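Local coordinates for protein zinc peptidase (Vibrio cholerae, PDB 2GU1) that cleaves the peptide cross-links between peptidoglycan strands as a zinc-dependent DD-endopeptidase, probably allowing insertion of new glycans and cell wall expansion, at residues A[257-269]-A[292-306]. Sequence-based numbering, arbitrary orientation.
Sequences RKHPYAGNYLVIE and VKRGQKIALAGATGR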
loop_
_atom_site.group_PDB
_atom_site.type_symbol
_atom_site.label_atom_id
_atom_site.label_comp_id
_atom_site.label_asym_id
_atom_site.label_seq_id
_atom_site.Cartn_x
_atom_site.Cartn_y
_atom_site.Cartn_z
ATOM N N ARG A 257 9.547 -1.296 9.097
ATOM C CA ARG A 257 10.934 -1.153 8.671
ATOM C C ARG A 257 11.711 0.011 9.261
ATOM O O ARG A 257 11.142 0.961 9.803
ATOM C CB ARG A 257 11.015 -1.003 7.152
ATOM C CG ARG A 257 10.435 -2.142 6.355
ATOM C CD ARG A 257 11.009 -2.127 4.945
ATOM N NE ARG A 257 10.264 -2.999 4.043
ATOM C CZ ARG A 257 10.032 -4.287 4.269
ATOM N NH1 ARG A 257 10.490 -4.863 5.374
ATOM N NH2 ARG A 257 9.337 -4.997 3.389
ATOM N N LYS A 258 13.031 -0.086 9.124
ATOM C CA LYS A 258 13.947 0.956 9.556
ATOM C C LYS A 258 14.614 1.390 8.253
ATOM O O LYS A 258 15.464 0.684 7.713
ATOM C CB LYS A 258 15.003 0.411 10.522
ATOM C CG LYS A 258 15.748 1.502 11.293
ATOM C CD LYS A 258 16.407 2.514 10.365
ATOM C CE LYS A 258 16.518 3.893 11.015
ATOM N NZ LYS A 258 17.076 4.921 10.081
ATOM N N HIS A 259 14.219 2.554 7.755
ATOM C CA HIS A 259 14.740 3.085 6.505
ATOM C C HIS A 259 15.769 4.181 6.780
ATOM O O HIS A 259 15.585 5.012 7.669
ATOM C CB HIS A 259 13.563 3.622 5.686
ATOM C CG HIS A 259 13.901 3.973 4.271
ATOM N ND1 HIS A 259 14.567 5.130 3.927
ATOM C CD2 HIS A 259 13.622 3.337 3.109
ATOM C CE1 HIS A 259 14.678 5.194 2.612
ATOM N NE2 HIS A 259 14.112 4.120 2.092
ATOM N N PRO A 260 16.876 4.192 6.022
ATOM C CA PRO A 260 17.928 5.199 6.210
ATOM C C PRO A 260 17.420 6.636 6.133
ATOM O O PRO A 260 17.934 7.526 6.820
ATOM C CB PRO A 260 18.918 4.888 5.084
ATOM C CG PRO A 260 18.708 3.418 4.832
ATOM C CD PRO A 260 17.216 3.269 4.923
ATOM N N TYR A 261 16.408 6.860 5.302
ATOM C CA TYR A 261 15.867 8.199 5.123
ATOM C C TYR A 261 14.479 8.415 5.714
ATOM O O TYR A 261 14.189 9.487 6.249
ATOM C CB TYR A 261 15.890 8.537 3.633
ATOM C CG TYR A 261 17.308 8.587 3.114
ATOM C CD1 TYR A 261 18.083 9.734 3.266
ATOM C CD2 TYR A 261 17.914 7.449 2.575
ATOM C CE1 TYR A 261 19.427 9.749 2.906
ATOM C CE2 TYR A 261 19.260 7.453 2.211
ATOM C CZ TYR A 261 20.011 8.604 2.382
ATOM O OH TYR A 261 21.348 8.605 2.052
ATOM N N ALA A 262 13.626 7.405 5.623
ATOM C CA ALA A 262 12.279 7.517 6.178
ATOM C C ALA A 262 12.321 7.153 7.660
ATOM O O ALA A 262 11.320 7.270 8.365
ATOM C CB ALA A 262 11.324 6.598 5.435
ATOM N N GLY A 263 13.493 6.725 8.120
ATOM C CA GLY A 263 13.664 6.337 9.514
ATOM C C GLY A 263 12.792 5.135 9.810
ATOM O O GLY A 263 12.501 4.346 8.905
ATOM N N ASN A 264 12.384 4.975 11.066
ATOM C CA ASN A 264 11.505 3.872 11.435
ATOM C C ASN A 264 10.116 4.195 10.887
ATOM O O ASN A 264 9.594 5.297 11.105
ATOM C CB ASN A 264 11.417 3.728 12.957
ATOM C CG ASN A 264 12.733 3.329 13.581
ATOM O OD1 ASN A 264 13.313 2.307 13.226
ATOM N ND2 ASN A 264 13.213 4.133 14.526
ATOM N N TYR A 265 9.515 3.257 10.161
ATOM C CA TYR A 265 8.189 3.528 9.635
ATOM C C TYR A 265 7.300 2.310 9.650
ATOM O O TYR A 265 7.762 1.164 9.762
ATOM C CB TYR A 265 8.268 4.183 8.236
ATOM C CG TYR A 265 8.491 3.266 7.053
ATOM C CD1 TYR A 265 7.414 2.681 6.385
ATOM C CD2 TYR A 265 9.774 3.043 6.557
ATOM C CE1 TYR A 265 7.610 1.902 5.237
ATOM C CE2 TYR A 265 9.982 2.267 5.410
ATOM C CZ TYR A 265 8.899 1.707 4.752
ATOM O OH TYR A 265 9.101 0.992 3.582
ATOM N N LEU A 266 6.006 2.567 9.557
ATOM C CA LEU A 266 5.017 1.514 9.631
ATOM C C LEU A 266 3.966 1.728 8.551
ATOM O O LEU A 266 3.699 2.860 8.146
ATOM C CB LEU A 266 4.364 1.592 11.016
ATOM C CG LEU A 266 3.650 0.453 11.734
ATOM C CD1 LEU A 266 4.623 -0.684 12.026
ATOM C CD2 LEU A 266 3.081 0.999 13.041
ATOM N N VAL A 267 3.364 0.637 8.097
ATOM C CA VAL A 267 2.310 0.715 7.098
ATOM C C VAL A 267 1.194 -0.212 7.548
ATOM O O VAL A 267 1.436 -1.366 7.907
ATOM C CB VAL A 267 2.787 0.259 5.701
ATOM C CG1 VAL A 267 1.605 0.296 4.725
ATOM C CG2 VAL A 267 3.915 1.169 5.208
ATOM N N ILE A 268 -0.029 0.298 7.537
ATOM C CA ILE A 268 -1.173 -0.488 7.945
ATOM C C ILE A 268 -2.123 -0.605 6.767
ATOM O O ILE A 268 -2.329 0.359 6.031
ATOM C CB ILE A 268 -1.908 0.186 9.138
ATOM C CG1 ILE A 268 -1.009 0.151 10.382
ATOM C CG2 ILE A 268 -3.236 -0.508 9.409
ATOM C CD1 ILE A 268 -1.624 0.807 11.601
ATOM N N GLU A 269 -2.668 -1.799 6.563
ATOM C CA GLU A 269 -3.623 -2.009 5.490
ATOM C C GLU A 269 -4.978 -2.070 6.171
ATOM O O GLU A 269 -5.218 -2.924 7.026
ATOM C CB GLU A 269 -3.332 -3.310 4.741
ATOM C CG GLU A 269 -4.342 -3.614 3.648
ATOM C CD GLU A 269 -3.887 -4.729 2.719
ATOM O OE1 GLU A 269 -3.520 -5.813 3.225
ATOM O OE2 GLU A 269 -3.898 -4.521 1.483
ATOM N N VAL A 292 -4.865 -4.092 14.321
ATOM C CA VAL A 292 -5.055 -2.938 15.180
ATOM C C VAL A 292 -6.445 -2.353 15.017
ATOM O O VAL A 292 -7.127 -2.613 14.028
ATOM C CB VAL A 292 -4.000 -1.851 14.878
ATOM C CG1 VAL A 292 -2.609 -2.389 15.191
ATOM C CG2 VAL A 292 -4.085 -1.426 13.416
ATOM N N LYS A 293 -6.865 -1.573 16.005
ATOM C CA LYS A 293 -8.174 -0.944 15.980
ATOM C C LYS A 293 -8.007 0.538 15.696
ATOM O O LYS A 293 -6.915 1.089 15.844
ATOM C CB LYS A 293 -8.869 -1.118 17.333
ATOM C CG LYS A 293 -8.941 -2.556 17.834
ATOM C CD LYS A 293 -9.891 -3.406 17.005
ATOM C CE LYS A 293 -11.312 -2.869 17.080
ATOM N NZ LYS A 293 -11.800 -2.776 18.487
ATOM N N ARG A 294 -9.093 1.181 15.294
ATOM C CA ARG A 294 -9.075 2.607 15.020
ATOM C C ARG A 294 -8.751 3.359 16.313
ATOM O O ARG A 294 -9.430 3.183 17.318
ATOM C CB ARG A 294 -10.446 3.044 14.500
ATOM C CG ARG A 294 -10.579 4.531 14.227
ATOM C CD ARG A 294 -11.970 4.847 13.697
ATOM N NE ARG A 294 -13.011 4.529 14.675
ATOM C CZ ARG A 294 -14.312 4.515 14.406
ATOM N NH1 ARG A 294 -14.743 4.792 13.181
ATOM N NH2 ARG A 294 -15.186 4.241 15.369
ATOM N N GLY A 295 -7.716 4.193 16.286
ATOM C CA GLY A 295 -7.356 4.957 17.470
ATOM C C GLY A 295 -6.357 4.280 18.388
ATOM O O GLY A 295 -5.909 4.868 19.380
ATOM N N GLN A 296 -5.998 3.044 18.066
ATOM C CA GLN A 296 -5.041 2.299 18.873
ATOM C C GLN A 296 -3.636 2.886 18.744
ATOM O O GLN A 296 -3.223 3.308 17.658
ATOM C CB GLN A 296 -5.017 0.836 18.433
ATOM C CG GLN A 296 -4.237 -0.081 19.351
ATOM C CD GLN A 296 -4.198 -1.508 18.842
ATOM O OE1 GLN A 296 -5.141 -1.976 18.203
ATOM N NE2 GLN A 296 -3.110 -2.213 19.138
ATOM N N LYS A 297 -2.903 2.921 19.854
ATOM C CA LYS A 297 -1.540 3.441 19.831
ATOM C C LYS A 297 -0.676 2.413 19.118
ATOM O O LYS A 297 -0.716 1.226 19.443
ATOM C CB LYS A 297 -1.016 3.678 21.256
ATOM C CG LYS A 297 0.430 4.154 21.289
ATOM C CD LYS A 297 0.743 5.000 22.521
ATOM C CE LYS A 297 0.658 4.204 23.808
ATOM N NZ LYS A 297 1.044 5.046 24.986
ATOM N N ILE A 298 0.104 2.864 18.142
ATOM C CA ILE A 298 0.946 1.953 17.380
ATOM C C ILE A 298 2.421 2.332 17.406
ATOM O O ILE A 298 3.288 1.519 17.072
ATOM C CB ILE A 298 0.464 1.871 15.913
ATOM C CG1 ILE A 298 0.515 3.256 15.265
ATOM C CG2 ILE A 298 -0.953 1.321 15.871
ATOM C CD1 ILE A 298 0.002 3.283 13.817
ATOM N N ALA A 299 2.713 3.564 17.809
ATOM C CA ALA A 299 4.097 4.005 17.869
ATOM C C ALA A 299 4.249 5.327 18.594
ATOM O O ALA A 299 3.270 5.921 19.052
ATOM C CB ALA A 299 4.662 4.131 16.459
ATOM N N LEU A 300 5.493 5.781 18.687
ATOM C CA LEU A 300 5.804 7.045 19.320
ATOM C C LEU A 300 6.524 7.851 18.248
ATOM O O LEU A 300 7.479 7.362 17.623
ATOM C CB LEU A 300 6.711 6.829 20.538
ATOM C CG LEU A 300 6.131 5.926 21.639
ATOM C CD1 LEU A 300 7.121 5.827 22.801
ATOM C CD2 LEU A 300 4.802 6.493 22.128
ATOM N N ALA A 301 6.046 9.065 18.008
ATOM C CA ALA A 301 6.651 9.934 17.004
ATOM C C ALA A 301 8.126 10.132 17.290
ATOM O O ALA A 301 8.578 9.994 18.432
ATOM C CB ALA A 301 5.923 11.279 16.962
ATOM N N GLY A 302 8.895 10.457 16.258
ATOM C CA GLY A 302 10.314 10.629 16.469
ATOM C C GLY A 302 10.950 11.576 15.480
ATOM O O GLY A 302 10.288 12.459 14.938
ATOM N N ALA A 303 12.240 11.370 15.260
ATOM C CA ALA A 303 13.023 12.169 14.338
ATOM C C ALA A 303 14.051 11.258 13.676
ATOM O O ALA A 303 15.170 11.686 13.413
ATOM C CB ALA A 303 13.725 13.273 15.093
ATOM N N THR A 304 13.686 9.998 13.439
ATOM C CA THR A 304 14.611 9.064 12.793
ATOM C C THR A 304 14.592 9.274 11.282
ATOM O O THR A 304 13.633 9.823 10.725
ATOM C CB THR A 304 14.282 7.573 13.106
ATOM O OG1 THR A 304 12.922 7.280 12.760
ATOM C CG2 THR A 304 14.515 7.267 14.592
ATOM N N GLY A 305 15.664 8.848 10.623
ATOM C CA GLY A 305 15.755 9.018 9.186
ATOM C C GLY A 305 16.352 10.371 8.876
ATOM O O GLY A 305 17.126 10.904 9.673
ATOM N N ARG A 306 15.986 10.926 7.725
ATOM C CA ARG A 306 16.481 12.223 7.281
ATOM C C ARG A 306 15.400 13.302 7.363
ATOM O O ARG A 306 14.347 13.195 6.725
ATOM C CB ARG A 306 16.991 12.116 5.841
ATOM C CG ARG A 306 17.233 13.454 5.152
ATOM C CD ARG A 306 18.264 14.287 5.901
ATOM N NE ARG A 306 19.579 13.650 5.934
ATOM C CZ ARG A 306 20.324 13.403 4.858
ATOM N NH1 ARG A 306 19.887 13.739 3.649
ATOM N NH2 ARG A 306 21.510 12.823 4.990
#
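Gly-263 and Gly-305 bring the two backbones together, their CA atoms 3.4 Å apart, and the chains then diverge until strands 265-269 and 297-300 face each other as layers, with CA atoms of Leu-266 and Ala-299 8.7 Å apart. A CB on Gly-263 would run into Thr-304 C, and one on Gly-305 into Gly-263 N and Tyr-261 O, so the close approach depends on both being glycine. Arg-306 N gives a nearly straight hydrogen bond to Tyr-261 O (2.7 Å, 175° at the hydrogen), tilted from the carbonyl plane. The side chains of this pair run alongside each other. Arg-306 CB touches the edge of the Tyr-261 ring at CD1 (3.7 Å). The guanidinium stands nearly perpendicular to the ring, 86° between planes, with Tyr-261 CE1 over one guanidinium face, toward its rim.

Thr-304 OG1 accepts a hydrogen bond from Asn-264 N at 2.9 Å. A chi1 of 55° points OG1 at this backbone and leaves CG2 against Asn-264 ND2, the side chains crossing at about a right angle. Leu-281 O is hydrogen-bonded to both Thr-304 OG1 and Asn-264 ND2, so both segments are tied to the end of strand 274-281.

At the wide end the contact is apolar and buried. Ile-268 CD1 meets Ile-298 CD1 end to end (3.7 Å) and also reaches Val-292 CG2 (3.8 Å). Leu-266 and Ile-298 cross obliquely, CD2 against CD1. Ile-298 and Ala-299 form a classic beta bulge facing Val-245.

Within the M23 peptidase domain, the contact joins two antiparallel sheets and sets the 259-265 hairpin turn on loop 301-306, beside the zinc site: the Ala-262 side chain is about 10 Å from the zinc ion.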